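Local coordinates for UDP-N-acetylglucosamine--peptide N-acetylglucosaminyltransferase stabilizing protein GtfB (Streptococcus gordonii, PDB 5E9T) that partners the glycosyltransferase GtfA in a heterotetramer that attaches the first GlcNAc to the serine-rich repeat adhesin GspB, acting as its substrate-binding subunit, at residues B[154-168]-B[173-186]. Numbering follows the deposited sequence.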
loop_
_atom_site.group_PDB
_atom_site.type_symbol
_atom_site.label_atom_id
_atom_site.label_comp_id
_atom_site.label_asym_id
_atom_site.label_seq_id
_atom_site.Cartn_x
_atom_site.Cartn_y
_atom_site.Cartn_z
ATOM N N GLU B 154 -8.341 26.090 15.029
ATOM C CA GLU B 154 -7.780 26.055 16.377
ATOM C C GLU B 154 -6.497 25.239 16.356
ATOM O O GLU B 154 -6.529 24.020 16.157
ATOM C CB GLU B 154 -8.764 25.488 17.398
ATOM C CG GLU B 154 -8.131 25.323 18.778
ATOM C CD GLU B 154 -9.141 25.316 19.912
ATOM O OE1 GLU B 154 -10.358 25.389 19.635
ATOM O OE2 GLU B 154 -8.712 25.247 21.086
ATOM N N ASN B 155 -5.376 25.913 16.588
ATOM C CA ASN B 155 -4.077 25.258 16.649
ATOM C C ASN B 155 -3.942 24.565 17.998
ATOM O O ASN B 155 -3.993 25.219 19.043
ATOM C CB ASN B 155 -2.972 26.294 16.445
ATOM C CG ASN B 155 -1.599 25.677 16.309
ATOM O OD1 ASN B 155 -1.217 24.792 17.077
ATOM N ND2 ASN B 155 -0.841 26.148 15.324
ATOM N N HIS B 156 -3.766 23.245 17.980
ATOM C CA HIS B 156 -3.734 22.490 19.227
ATOM C C HIS B 156 -2.368 22.503 19.900
ATOM O O HIS B 156 -2.283 22.191 21.091
ATOM C CB HIS B 156 -4.174 21.043 18.982
ATOM C CG HIS B 156 -5.613 20.911 18.588
ATOM N ND1 HIS B 156 -6.613 21.659 19.170
ATOM C CD2 HIS B 156 -6.219 20.128 17.665
ATOM C CE1 HIS B 156 -7.774 21.338 18.627
ATOM N NE2 HIS B 156 -7.562 20.414 17.709
ATOM N N VAL B 157 -1.302 22.836 19.174
ATOM C CA VAL B 157 0.013 22.901 19.803
ATOM C C VAL B 157 0.196 24.221 20.544
ATOM O O VAL B 157 0.647 24.242 21.695
ATOM C CB VAL B 157 1.122 22.677 18.760
ATOM C CG1 VAL B 157 2.480 22.641 19.441
ATOM C CG2 VAL B 157 0.877 21.386 17.995
ATOM N N THR B 158 -0.130 25.341 19.894
ATOM C CA THR B 158 0.030 26.648 20.520
ATOM C C THR B 158 -1.199 27.119 21.285
ATOM O O THR B 158 -1.082 28.039 22.101
ATOM C CB THR B 158 0.365 27.712 19.468
ATOM O OG1 THR B 158 -0.800 27.992 18.682
ATOM C CG2 THR B 158 1.481 27.238 18.560
ATOM N N GLY B 159 -2.363 26.515 21.055
ATOM C CA GLY B 159 -3.604 27.021 21.600
ATOM C C GLY B 159 -4.248 28.141 20.809
ATOM O O GLY B 159 -5.432 28.432 21.029
ATOM N N ASP B 160 -3.517 28.775 19.893
ATOM C CA ASP B 160 -4.050 29.911 19.149
ATOM C C ASP B 160 -5.297 29.514 18.371
ATOM O O ASP B 160 -5.315 28.492 17.679
ATOM C CB ASP B 160 -2.991 30.463 18.192
ATOM C CG ASP B 160 -1.772 31.002 18.915
ATOM O OD1 ASP B 160 -1.939 31.816 19.847
ATOM O OD2 ASP B 160 -0.644 30.611 18.552
ATOM N N ILE B 161 -6.344 30.325 18.490
ATOM C CA ILE B 161 -7.594 30.116 17.768
ATOM C C ILE B 161 -7.739 31.241 16.756
ATOM O O ILE B 161 -7.826 32.416 17.132
ATOM C CB ILE B 161 -8.801 30.066 18.715
ATOM C CG1 ILE B 161 -8.709 28.846 19.634
ATOM C CG2 ILE B 161 -10.102 30.054 17.918
ATOM C CD1 ILE B 161 -9.908 28.680 20.544
ATOM N N ILE B 162 -7.758 30.885 15.477
ATOM C CA ILE B 162 -7.933 31.851 14.399
ATOM C C ILE B 162 -9.406 31.848 14.030
ATOM O O ILE B 162 -9.926 30.856 13.506
ATOM C CB ILE B 162 -7.052 31.528 13.186
ATOM C CG1 ILE B 162 -5.588 31.398 13.608
ATOM C CG2 ILE B 162 -7.193 32.612 12.126
ATOM C CD1 ILE B 162 -4.666 31.049 12.465
ATOM N N LEU B 163 -10.078 32.959 14.309
ATOM C CA LEU B 163 -11.502 33.119 14.055
ATOM C C LEU B 163 -11.677 34.044 12.862
ATOM O O LEU B 163 -11.312 35.222 12.931
ATOM C CB LEU B 163 -12.213 33.690 15.283
ATOM C CG LEU B 163 -13.699 34.008 15.119
ATOM C CD1 LEU B 163 -14.454 32.767 14.687
ATOM C CD2 LEU B 163 -14.281 34.558 16.409
ATOM N N THR B 164 -12.220 33.518 11.770
ATOM C CA THR B 164 -12.621 34.358 10.649
ATOM C C THR B 164 -14.074 34.052 10.317
ATOM O O THR B 164 -14.384 33.000 9.748
ATOM C CB THR B 164 -11.714 34.145 9.435
ATOM O OG1 THR B 164 -12.076 35.069 8.401
ATOM C CG2 THR B 164 -11.799 32.711 8.914
ATOM N N LEU B 165 -14.954 34.995 10.637
ATOM C CA LEU B 165 -16.366 34.873 10.322
ATOM C C LEU B 165 -16.626 35.571 8.992
ATOM O O LEU B 165 -15.738 36.199 8.413
ATOM C CB LEU B 165 -17.211 35.446 11.459
ATOM C CG LEU B 165 -16.931 34.795 12.817
ATOM C CD1 LEU B 165 -17.622 35.536 13.952
ATOM C CD2 LEU B 165 -17.368 33.349 12.779
ATOM N N ASP B 166 -17.857 35.480 8.502
ATOM C CA ASP B 166 -18.138 35.964 7.159
ATOM C C ASP B 166 -18.154 37.487 7.123
ATOM O O ASP B 166 -18.729 38.137 8.001
ATOM C CB ASP B 166 -19.467 35.412 6.656
ATOM C CG ASP B 166 -19.793 35.886 5.254
ATOM O OD1 ASP B 166 -18.857 36.286 4.527
ATOM O OD2 ASP B 166 -20.983 35.860 4.878
ATOM N N GLN B 167 -17.495 38.051 6.109
ATOM C CA GLN B 167 -17.477 39.489 5.843
ATOM C C GLN B 167 -16.979 40.290 7.039
ATOM O O GLN B 167 -17.279 41.482 7.165
ATOM C CB GLN B 167 -18.854 39.989 5.397
ATOM C CG GLN B 167 -19.022 40.040 3.890
ATOM C CD GLN B 167 -20.429 40.425 3.476
ATOM O OE1 GLN B 167 -21.001 41.386 3.994
ATOM N NE2 GLN B 167 -20.995 39.676 2.535
ATOM N N GLU B 168 -16.219 39.646 7.916
ATOM C CA GLU B 168 -15.543 40.262 9.036
ATOM C C GLU B 168 -14.050 40.004 8.905
ATOM O O GLU B 168 -13.645 39.008 8.298
ATOM C CB GLU B 168 -16.042 39.702 10.374
ATOM C CG GLU B 168 -17.530 39.894 10.626
ATOM C CD GLU B 168 -17.951 39.403 12.000
ATOM O OE1 GLU B 168 -17.070 39.265 12.877
ATOM O OE2 GLU B 168 -19.160 39.152 12.204
ATOM N N PHE B 173 -7.207 34.537 18.626
ATOM C CA PHE B 173 -7.427 34.445 20.064
ATOM C C PHE B 173 -6.344 33.567 20.671
ATOM O O PHE B 173 -6.188 32.407 20.278
ATOM C CB PHE B 173 -8.816 33.884 20.371
ATOM C CG PHE B 173 -9.930 34.786 19.945
ATOM C CD1 PHE B 173 -10.387 35.783 20.786
ATOM C CD2 PHE B 173 -10.508 34.651 18.696
ATOM C CE1 PHE B 173 -11.406 36.625 20.392
ATOM C CE2 PHE B 173 -11.530 35.490 18.298
ATOM C CZ PHE B 173 -11.979 36.477 19.147
ATOM N N LYS B 174 -5.606 34.118 21.636
ATOM C CA LYS B 174 -4.453 33.412 22.181
ATOM C C LYS B 174 -4.833 32.148 22.946
ATOM O O LYS B 174 -3.967 31.294 23.160
ATOM C CB LYS B 174 -3.648 34.346 23.088
ATOM C CG LYS B 174 -3.502 35.764 22.546
ATOM C CD LYS B 174 -2.712 35.813 21.240
ATOM C CE LYS B 174 -3.101 37.038 20.413
ATOM N NZ LYS B 174 -2.224 37.255 19.227
ATOM N N SER B 175 -6.089 31.997 23.361
ATOM C CA SER B 175 -6.454 30.848 24.181
ATOM C C SER B 175 -7.944 30.563 24.053
ATOM O O SER B 175 -8.724 31.391 23.573
ATOM C CB SER B 175 -6.078 31.068 25.649
ATOM O OG SER B 175 -7.097 31.780 26.332
ATOM N N ARG B 176 -8.323 29.362 24.500
ATOM C CA ARG B 176 -9.724 28.950 24.488
ATOM C C ARG B 176 -10.578 29.849 25.371
ATOM O O ARG B 176 -11.732 30.147 25.036
ATOM C CB ARG B 176 -9.832 27.494 24.947
ATOM C CG ARG B 176 -11.236 26.930 24.950
ATOM C CD ARG B 176 -11.280 25.611 24.199
ATOM N NE ARG B 176 -10.475 24.574 24.839
ATOM C CZ ARG B 176 -9.885 23.581 24.182
ATOM N NH1 ARG B 176 -10.000 23.500 22.865
ATOM N NH2 ARG B 176 -9.171 22.674 24.837
ATOM N N VAL B 177 -10.032 30.281 26.513
ATOM C CA VAL B 177 -10.756 31.202 27.385
ATOM C C VAL B 177 -11.072 32.490 26.640
ATOM O O VAL B 177 -12.210 32.972 26.651
ATOM C CB VAL B 177 -9.950 31.476 28.668
ATOM C CG1 VAL B 177 -10.500 32.694 29.387
ATOM C CG2 VAL B 177 -9.980 30.263 29.581
ATOM N N ASP B 178 -10.073 33.052 25.957
ATOM C CA ASP B 178 -10.290 34.292 25.221
ATOM C C ASP B 178 -11.306 34.116 24.099
ATOM O O ASP B 178 -11.989 35.078 23.728
ATOM C CB ASP B 178 -8.962 34.811 24.670
ATOM C CG ASP B 178 -8.071 35.386 25.753
ATOM O OD1 ASP B 178 -8.198 36.595 26.042
ATOM O OD2 ASP B 178 -7.253 34.630 26.319
ATOM N N PHE B 179 -11.436 32.906 23.554
ATOM C CA PHE B 179 -12.435 32.685 22.514
ATOM C C PHE B 179 -13.841 32.660 23.100
ATOM O O PHE B 179 -14.749 33.324 22.585
ATOM C CB PHE B 179 -12.148 31.387 21.760
ATOM C CG PHE B 179 -13.158 31.082 20.692
ATOM C CD1 PHE B 179 -13.522 32.053 19.774
ATOM C CD2 PHE B 179 -13.751 29.833 20.609
ATOM C CE1 PHE B 179 -14.455 31.785 18.792
ATOM C CE2 PHE B 179 -14.684 29.557 19.628
ATOM C CZ PHE B 179 -15.037 30.536 18.719
ATOM N N ILE B 180 -14.038 31.894 24.177
ATOM C CA ILE B 180 -15.342 31.832 24.837
ATOM C C ILE B 180 -15.791 33.226 25.246
ATOM O O ILE B 180 -16.957 33.604 25.091
ATOM C CB ILE B 180 -15.269 30.891 26.053
ATOM C CG1 ILE B 180 -14.816 29.494 25.633
ATOM C CG2 ILE B 180 -16.613 30.818 26.758
ATOM C CD1 ILE B 180 -14.344 28.644 26.794
ATOM N N ARG B 181 -14.859 34.012 25.763
ATOM C CA ARG B 181 -15.125 35.371 26.207
ATOM C C ARG B 181 -15.631 36.255 25.082
ATOM O O ARG B 181 -16.580 37.030 25.272
ATOM C CB ARG B 181 -13.835 35.910 26.782
ATOM C CG ARG B 181 -13.560 35.314 28.130
ATOM C CD ARG B 181 -14.325 36.083 29.139
ATOM N NE ARG B 181 -13.519 37.198 29.581
ATOM C CZ ARG B 181 -13.892 38.468 29.563
ATOM N NH1 ARG B 181 -13.037 39.377 29.991
ATOM N NH2 ARG B 181 -15.083 38.855 29.112
ATOM N N PHE B 182 -14.984 36.179 23.926
ATOM C CA PHE B 182 -15.500 36.849 22.749
ATOM C C PHE B 182 -16.932 36.416 22.474
ATOM O O PHE B 182 -17.790 37.243 22.146
ATOM C CB PHE B 182 -14.592 36.542 21.569
ATOM C CG PHE B 182 -15.148 36.973 20.264
ATOM C CD1 PHE B 182 -15.920 36.108 19.509
ATOM C CD2 PHE B 182 -14.891 38.239 19.783
ATOM C CE1 PHE B 182 -16.433 36.504 18.304
ATOM C CE2 PHE B 182 -15.395 38.642 18.576
ATOM C CZ PHE B 182 -16.169 37.772 17.833
ATOM N N PHE B 183 -17.206 35.119 22.621
ATOM C CA PHE B 183 -18.532 34.587 22.330
ATOM C C PHE B 183 -19.577 35.143 23.291
ATOM O O PHE B 183 -20.684 35.502 22.870
ATOM C CB PHE B 183 -18.487 33.060 22.391
ATOM C CG PHE B 183 -19.731 32.395 21.898
ATOM C CD1 PHE B 183 -20.174 32.604 20.604
ATOM C CD2 PHE B 183 -20.447 31.542 22.720
ATOM C CE1 PHE B 183 -21.318 31.985 20.144
ATOM C CE2 PHE B 183 -21.591 30.920 22.267
ATOM C CZ PHE B 183 -22.028 31.142 20.975
ATOM N N LEU B 184 -19.244 35.230 24.580
ATOM C CA LEU B 184 -20.190 35.761 25.556
ATOM C C LEU B 184 -20.504 37.225 25.277
ATOM O O LEU B 184 -21.672 37.629 25.261
ATOM C CB LEU B 184 -19.637 35.586 26.970
ATOM C CG LEU B 184 -19.517 34.136 27.434
ATOM C CD1 LEU B 184 -19.031 34.061 28.876
ATOM C CD2 LEU B 184 -20.850 33.421 27.261
ATOM N N GLU B 185 -19.469 38.039 25.057
ATOM C CA GLU B 185 -19.692 39.438 24.710
ATOM C C GLU B 185 -20.436 39.558 23.385
ATOM O O GLU B 185 -21.351 40.378 23.249
ATOM C CB GLU B 185 -18.356 40.182 24.650
ATOM C CG GLU B 185 -18.434 41.675 24.958
ATOM C CD GLU B 185 -19.259 42.452 23.948
ATOM O OE1 GLU B 185 -18.848 42.528 22.770
ATOM O OE2 GLU B 185 -20.324 42.980 24.334
ATOM N N ARG B 186 -20.064 38.733 22.402
ATOM C CA ARG B 186 -20.636 38.849 21.064
ATOM C C ARG B 186 -22.141 38.626 21.078
ATOM O O ARG B 186 -22.886 39.324 20.382
ATOM C CB ARG B 186 -19.955 37.858 20.122
ATOM C CG ARG B 186 -20.607 37.712 18.765
ATOM C CD ARG B 186 -20.554 39.005 17.979
ATOM N NE ARG B 186 -20.896 38.786 16.579
ATOM C CZ ARG B 186 -20.003 38.678 15.601
ATOM N NH1 ARG B 186 -18.708 38.778 15.870
ATOM N NH2 ARG B 186 -20.406 38.476 14.354
#
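At the end of the large antiparallel sheet, the last hairpin, strands 161-163 and 171-173, runs straight into helix 176-186, which packs against the sheet face that carries Ile161 and Phe173, its axis at 28° to strand 161-163. Ile161 and Phe173 form an antiparallel hydrogen-bonded pair: Ile161 N gives to Phe173 O at 2.7 Å and Phe173 N returns the bond to Ile161 O, both nearly straight. Ser175 then takes the N-cap position of the helix, its OG hydrogen-bonded to Asp178 OD2.

Between strand and helix lies an apolar layer. Leu163 CD2 is wedged among three phenylalanines, 3.5 Å from Phe173 CE2 and equally close to Phe182 CE1, while it meets Phe179 at the ring edge. With CG anti to the backbone N (chi1 176°), the Leu163 side chain drops between these rings, and its CB lies in the plane of the Phe173 ring, at the edge. Ile161 reaches Phe179 with both branches: CG2 sits over one ring face, toward the rim, and CD1 stops 3.7 Å from Phe179 CB.

A salt bridge marks each end. By the start of the helix, Arg176 NH1 lies 2.8 Å from Glu154 OE2, the two side chains crossing at about a right angle; Tyr45, which packs on Ile161 and Phe179, hydrogen-bonds Glu154 OE1 through its OH. Just before strand 161-163, Asp160 OD1 forms a salt bridge with Arg133 of the Gtf1 (GtfA) chain, so the loop between strands 150-155 and 161-163 lies at that interface. At the far end, Arg186 and Glu168 come from opposite directions, the carboxylate and guanidinium planes 26° apart. Glu168 OE1 forms a salt bridge with Arg171 and accepts a weak bond from Arg186 NH1; Arg186 NH2 takes the syn lone pair of Glu168 OE2 at 2.6 Å.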